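Local coordinates for alpha-1,3-glucanase (Bacillus circulans, PDB 5ZRU), which hydrolyses alpha-1,3-glucan as a GH87-family enzyme, this chain being its catalytic unit, and probably binds carbohydrate, at residues 356-361 with 381-386; 302-307 with 325-330. All blocks are in the same frame, centred on the assembly; numbering follows the deposited sequence.

Contact 1: 356-361 with 381-386; sequences FAQGTS and WTSNVN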
loop_
_atom_site.group_PDB
_atom_site.type_symbol
_atom_site.label_atom_id
_atom_site.label_comp_id
_atom_site.label_asym_id
_atom_site.label_seq_id
_atom_site.Cartn_x
_atom_site.Cartn_y
_atom_site.Cartn_z
ATOM N N PHE A 356 0.853 -10.616 6.593
ATOM C CA PHE A 356 1.182 -11.431 7.767
ATOM C C PHE A 356 0.744 -12.865 7.478
ATOM O O PHE A 356 -0.433 -13.197 7.622
ATOM C CB PHE A 356 0.463 -10.899 9.004
ATOM C CG PHE A 356 1.016 -9.599 9.542
ATOM C CD1 PHE A 356 2.286 -9.158 9.191
ATOM C CD2 PHE A 356 0.257 -8.822 10.421
ATOM C CE1 PHE A 356 2.794 -7.952 9.708
ATOM C CE2 PHE A 356 0.761 -7.629 10.947
ATOM C CZ PHE A 356 2.039 -7.198 10.589
ATOM N N ALA A 357 1.680 -13.727 7.083
ATOM C CA ALA A 357 1.337 -15.071 6.622
ATOM C C ALA A 357 1.978 -16.125 7.523
ATOM O O ALA A 357 2.721 -15.811 8.456
ATOM C CB ALA A 357 1.769 -15.270 5.165
ATOM N N GLN A 358 1.670 -17.394 7.243
ATOM C CA GLN A 358 2.392 -18.515 7.866
ATOM C C GLN A 358 2.372 -18.444 9.391
ATOM O O GLN A 358 3.384 -18.700 10.055
ATOM C CB GLN A 358 3.837 -18.569 7.358
ATOM C CG GLN A 358 3.967 -19.149 5.965
ATOM C CD GLN A 358 3.572 -20.606 5.951
ATOM O OE1 GLN A 358 2.421 -20.947 5.669
ATOM N NE2 GLN A 358 4.522 -21.477 6.276
ATOM N N GLY A 359 1.223 -18.081 9.954
ATOM C CA GLY A 359 1.059 -18.077 11.388
ATOM C C GLY A 359 1.598 -16.865 12.112
ATOM O O GLY A 359 1.625 -16.868 13.347
ATOM N N THR A 360 2.062 -15.850 11.389
ATOM C CA THR A 360 2.386 -14.568 12.005
ATOM C C THR A 360 1.254 -14.153 12.932
ATOM O O THR A 360 0.084 -14.149 12.533
ATOM C CB THR A 360 2.586 -13.506 10.919
ATOM O OG1 THR A 360 3.655 -13.897 10.045
ATOM C CG2 THR A 360 2.892 -12.159 11.555
ATOM N N SER A 361 1.602 -13.803 14.172
ATOM C CA SER A 361 0.616 -13.582 15.224
ATOM C C SER A 361 0.986 -12.368 16.064
ATOM O O SER A 361 2.145 -11.941 16.114
ATOM C CB SER A 361 0.485 -14.811 16.144
ATOM O OG SER A 361 -0.021 -15.926 15.428
ATOM N N TRP A 381 -2.947 -13.590 5.685
ATOM C CA TRP A 381 -3.217 -14.875 5.036
ATOM C C TRP A 381 -2.718 -15.969 5.977
ATOM O O TRP A 381 -1.513 -16.217 6.079
ATOM C CB TRP A 381 -2.545 -14.944 3.668
ATOM C CG TRP A 381 -2.663 -16.297 3.008
ATOM C CD1 TRP A 381 -3.567 -17.274 3.294
ATOM C CD2 TRP A 381 -1.829 -16.814 1.969
ATOM N NE1 TRP A 381 -3.353 -18.374 2.498
ATOM C CE2 TRP A 381 -2.290 -18.116 1.671
ATOM C CE3 TRP A 381 -0.741 -16.304 1.258
ATOM C CZ2 TRP A 381 -1.696 -18.915 0.697
ATOM C CZ3 TRP A 381 -0.155 -17.097 0.282
ATOM C CH2 TRP A 381 -0.635 -18.389 0.011
ATOM N N THR A 382 -3.647 -16.642 6.657
ATOM C CA THR A 382 -3.285 -17.688 7.615
ATOM C C THR A 382 -3.037 -19.007 6.875
ATOM O O THR A 382 -3.787 -19.982 6.981
ATOM C CB THR A 382 -4.358 -17.825 8.689
ATOM O OG1 THR A 382 -5.642 -17.901 8.066
ATOM C CG2 THR A 382 -4.342 -16.611 9.631
ATOM N N SER A 383 -1.942 -19.017 6.112
ATOM C CA SER A 383 -1.469 -20.213 5.432
ATOM C C SER A 383 -0.865 -21.196 6.435
ATOM O O SER A 383 -0.546 -20.846 7.574
ATOM C CB SER A 383 -0.434 -19.846 4.369
ATOM O OG SER A 383 0.661 -19.144 4.943
ATOM N N ASN A 384 -0.707 -22.451 5.993
ATOM C CA ASN A 384 -0.246 -23.511 6.890
ATOM C C ASN A 384 0.821 -24.389 6.236
ATOM O O ASN A 384 0.900 -25.592 6.517
ATOM C CB ASN A 384 -1.416 -24.377 7.376
ATOM C CG ASN A 384 -2.029 -25.235 6.271
ATOM O OD1 ASN A 384 -1.902 -24.942 5.088
ATOM N ND2 ASN A 384 -2.701 -26.310 6.668
ATOM N N VAL A 385 1.658 -23.799 5.380
ATOM C CA VAL A 385 2.732 -24.554 4.749
ATOM C C VAL A 385 3.710 -25.020 5.816
ATOM O O VAL A 385 4.050 -24.278 6.746
ATOM C CB VAL A 385 3.440 -23.706 3.680
ATOM C CG1 VAL A 385 4.506 -24.526 2.962
ATOM C CG2 VAL A 385 2.427 -23.116 2.691
ATOM N N ASN A 386 4.145 -26.274 5.702
ATOM C CA ASN A 386 5.118 -26.851 6.629
ATOM C C ASN A 386 4.612 -26.856 8.067
ATOM O O ASN A 386 5.401 -26.816 9.009
ATOM C CB ASN A 386 6.465 -26.124 6.544
ATOM C CG ASN A 386 7.088 -26.226 5.174
ATOM O OD1 ASN A 386 6.914 -27.226 4.477
ATOM N ND2 ASN A 386 7.810 -25.187 4.770
#
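Trp381 enters the contact through its backbone: its N gives a weak hydrogen bond to Phe356 O, and its O lies 3.1 Å from Ala357 CA, close enough for a CA-H...O contact. The indole leads away from 356-361, and its NE1 is bonded to Pro441 O. Past Thr382, the centre of an inverse gamma turn, Ser383 turns its hydroxyl onto Gln358. With chi1 at 58°, OG sits between the backbone N and the carbonyl carbon, where it donates to Gln358 OE1 at 2.6 Å and takes a weak bond from Gln358 N. The CB of Ser383 also lies over one face of the Trp381 ring, toward its rim.

Val385 closes the grip. Its N reaches Gln358 OE1 at 3.0 Å, so that oxygen takes two donors, both in the carbonyl plane and each on a lone pair. From the same amide, Gln358 NE2 donates to Val385 O at 2.9 Å in a nearly straight bond (167°), with the acceptor almost in the amide plane. The side chain of Gln358 gets there by folding back: its CB points away from 381-386, but a bend at chi2 (-66°) returns the amide to 381-386. These bonds fix which way round the amide sits. Gln358 is itself the second residue of a type I' turn from Ala357 to Thr360, followed by Gly359. Successive coils running the same way, with loops after strands 354-357 and 378-381, fit the right-handed parallel beta-helix of the pectate-lyase-like clan, to which the D2 part of the catalytic unit is assigned.

Contact 2: 302-307 with 325-330; sequences MDNFGT and VGDYAH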
loop_
_atom_site.group_PDB
_atom_site.type_symbol
_atom_site.label_atom_id
_atom_site.label_comp_id
_atom_site.label_asym_id
_atom_site.label_seq_id
_atom_site.Cartn_x
_atom_site.Cartn_y
_atom_site.Cartn_z
ATOM N N MET A 302 11.469 -9.833 4.008
ATOM C CA MET A 302 11.027 -11.214 3.833
ATOM C C MET A 302 11.511 -12.109 4.965
ATOM O O MET A 302 12.510 -11.821 5.626
ATOM C CB MET A 302 11.559 -11.814 2.522
ATOM C CG MET A 302 11.075 -11.148 1.271
ATOM S SD MET A 302 11.938 -11.814 -0.179
ATOM C CE MET A 302 13.395 -10.754 -0.269
ATOM N N ASP A 303 10.768 -13.207 5.164
ATOM C CA ASP A 303 11.152 -14.419 5.902
ATOM C C ASP A 303 10.986 -14.296 7.420
ATOM O O ASP A 303 9.854 -14.106 7.878
ATOM C CB ASP A 303 12.559 -14.848 5.481
ATOM C CG ASP A 303 12.604 -15.219 4.010
ATOM O OD1 ASP A 303 11.710 -15.984 3.578
ATOM O OD2 ASP A 303 13.494 -14.735 3.283
ATOM N N ASN A 304 12.059 -14.423 8.220
ATOM C CA ASN A 304 11.936 -14.687 9.665
ATOM C C ASN A 304 12.154 -13.416 10.491
ATOM O O ASN A 304 13.289 -12.972 10.671
ATOM C CB ASN A 304 12.925 -15.763 10.114
ATOM C CG ASN A 304 12.814 -17.036 9.309
ATOM O OD1 ASN A 304 13.804 -17.512 8.754
ATOM N ND2 ASN A 304 11.622 -17.609 9.259
ATOM N N PHE A 305 11.078 -12.874 11.057
ATOM C CA PHE A 305 11.137 -11.578 11.722
ATOM C C PHE A 305 11.253 -11.679 13.247
ATOM O O PHE A 305 11.334 -10.647 13.915
ATOM C CB PHE A 305 9.903 -10.737 11.357
ATOM C CG PHE A 305 9.894 -10.189 9.936
ATOM C CD1 PHE A 305 9.705 -11.024 8.844
ATOM C CD2 PHE A 305 10.016 -8.819 9.707
ATOM C CE1 PHE A 305 9.666 -10.518 7.541
ATOM C CE2 PHE A 305 9.969 -8.295 8.402
ATOM C CZ PHE A 305 9.794 -9.147 7.321
ATOM N N GLY A 306 11.259 -12.880 13.819
ATOM C CA GLY A 306 11.541 -13.002 15.246
ATOM C C GLY A 306 10.391 -12.587 16.154
ATOM O O GLY A 306 9.217 -12.632 15.780
ATOM N N THR A 307 10.748 -12.160 17.369
ATOM C CA THR A 307 9.793 -11.899 18.444
ATOM C C THR A 307 9.951 -10.474 18.966
ATOM O O THR A 307 11.059 -10.058 19.329
ATOM C CB THR A 307 9.979 -12.906 19.592
ATOM O OG1 THR A 307 9.629 -14.216 19.137
ATOM C CG2 THR A 307 9.099 -12.546 20.786
ATOM N N VAL A 325 5.729 -11.407 5.683
ATOM C CA VAL A 325 6.174 -11.961 6.959
ATOM C C VAL A 325 5.754 -13.424 6.992
ATOM O O VAL A 325 4.562 -13.734 7.030
ATOM C CB VAL A 325 5.590 -11.179 8.140
ATOM C CG1 VAL A 325 6.197 -11.655 9.466
ATOM C CG2 VAL A 325 5.868 -9.699 7.933
ATOM N N GLY A 326 6.731 -14.326 6.966
ATOM C CA GLY A 326 6.393 -15.735 6.976
ATOM C C GLY A 326 7.563 -16.659 6.733
ATOM O O GLY A 326 8.410 -16.402 5.871
ATOM N N ASP A 327 7.607 -17.745 7.496
ATOM C CA ASP A 327 8.675 -18.728 7.397
ATOM C C ASP A 327 8.302 -19.830 6.420
ATOM O O ASP A 327 7.237 -20.443 6.550
ATOM C CB ASP A 327 8.969 -19.355 8.754
ATOM C CG ASP A 327 9.962 -20.486 8.645
ATOM O OD1 ASP A 327 11.056 -20.247 8.083
ATOM O OD2 ASP A 327 9.645 -21.601 9.103
ATOM N N TYR A 328 9.202 -20.104 5.471
ATOM C CA TYR A 328 9.067 -21.243 4.571
ATOM C C TYR A 328 10.261 -22.182 4.658
ATOM O O TYR A 328 10.363 -23.117 3.856
ATOM C CB TYR A 328 8.864 -20.760 3.127
ATOM C CG TYR A 328 7.656 -19.876 3.034
ATOM C CD1 TYR A 328 6.395 -20.415 2.803
ATOM C CD2 TYR A 328 7.761 -18.503 3.244
ATOM C CE1 TYR A 328 5.277 -19.616 2.758
ATOM C CE2 TYR A 328 6.647 -17.691 3.198
ATOM C CZ TYR A 328 5.412 -18.246 2.948
ATOM O OH TYR A 328 4.297 -17.438 2.907
ATOM N N ALA A 329 11.151 -21.980 5.628
ATOM C CA ALA A 329 12.410 -22.707 5.662
ATOM C C ALA A 329 12.498 -23.747 6.772
ATOM O O ALA A 329 13.473 -24.504 6.802
ATOM C CB ALA A 329 13.582 -21.724 5.799
ATOM N N HIS A 330 11.516 -23.819 7.665
ATOM C CA HIS A 330 11.567 -24.717 8.808
ATOM C C HIS A 330 10.344 -25.626 8.834
ATOM O O HIS A 330 9.246 -25.237 8.419
ATOM C CB HIS A 330 11.658 -23.930 10.127
ATOM C CG HIS A 330 12.843 -23.018 10.199
ATOM N ND1 HIS A 330 12.837 -21.742 9.675
ATOM C CD2 HIS A 330 14.085 -23.211 10.704
ATOM C CE1 HIS A 330 14.017 -21.183 9.872
ATOM N NE2 HIS A 330 14.793 -22.051 10.492
HETATM O O HOH W 1 11.395 -18.505 4.613
HETATM O O HOH W 2 8.702 -14.640 3.774
#
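Asp327 OD1 is gripped by three donors: Asn304 ND2 from the other segment, and Ala329 N and His330 ND1 from its own. The bond from Asn304 ND2 is 2.9 Å long and nearly straight (168°), lying close to the amide plane but meeting the carboxylate from above its plane, the two planes being 48° apart. His330 ND1 comes at 2.8 Å, with the oxygen near the ring plane, and Ala329 N closes an Asx turn. The carboxylate of Asp327 is set by a CG anti to the backbone N (chi1 174°), and its other oxygen, OD2, accepts from Ile334 N. The other amide atom, Asn304 OD1, lies at the edge of the His330 ring and is hydrogen-bonded to Arg272.

With an alanine at this position in place of Asp327, Asn304 ND2 and His330 ND1 would probably lose their shared acceptor, and the turn through Ala329 N would be less firmly held.

Between the backbones, Gly326 N donates to Asp303 O at 3.3 Å. A water joins the Asp303 carboxylate, at OD1 (2.7 Å), to Tyr328 N (2.8 Å), while Asp303 OD2 is hydrogen-bonded to Ser270. The apolar part is Phe305 against Val325, whose CG2 stands over the ring face in a CH-pi contact, 4.0 Å from its centroid. One carboxylate thus ties a beta-helix strand to the loop of the next coil, and its gathered N-H donors would be expected to stabilise its negative charge.

How the contacts relate
Contact 2 comes first along the chain and contact 1 follows it, on successive coils of the same parallel beta-helix, with centres about 10 Å apart. The two meet directly: Ala357 N lies 2.9 Å from Val325 O and Gln358 NE2 2.9 Å from Asp327 O, both probable hydrogen bonds, so 325-330 is bonded to 302-307 on one coil and to 356-361 on another. Bound metals come closer to contact 1 than to contact 2, and neither contact supplies their ligands. The Trp381 side chain is about 7 Å from a calcium ion and about 10 Å from a zinc ion, while in contact 2 the side chain of Val325 is about 13 Å from a calcium ion and that of Phe305 about 13 Å from a zinc ion.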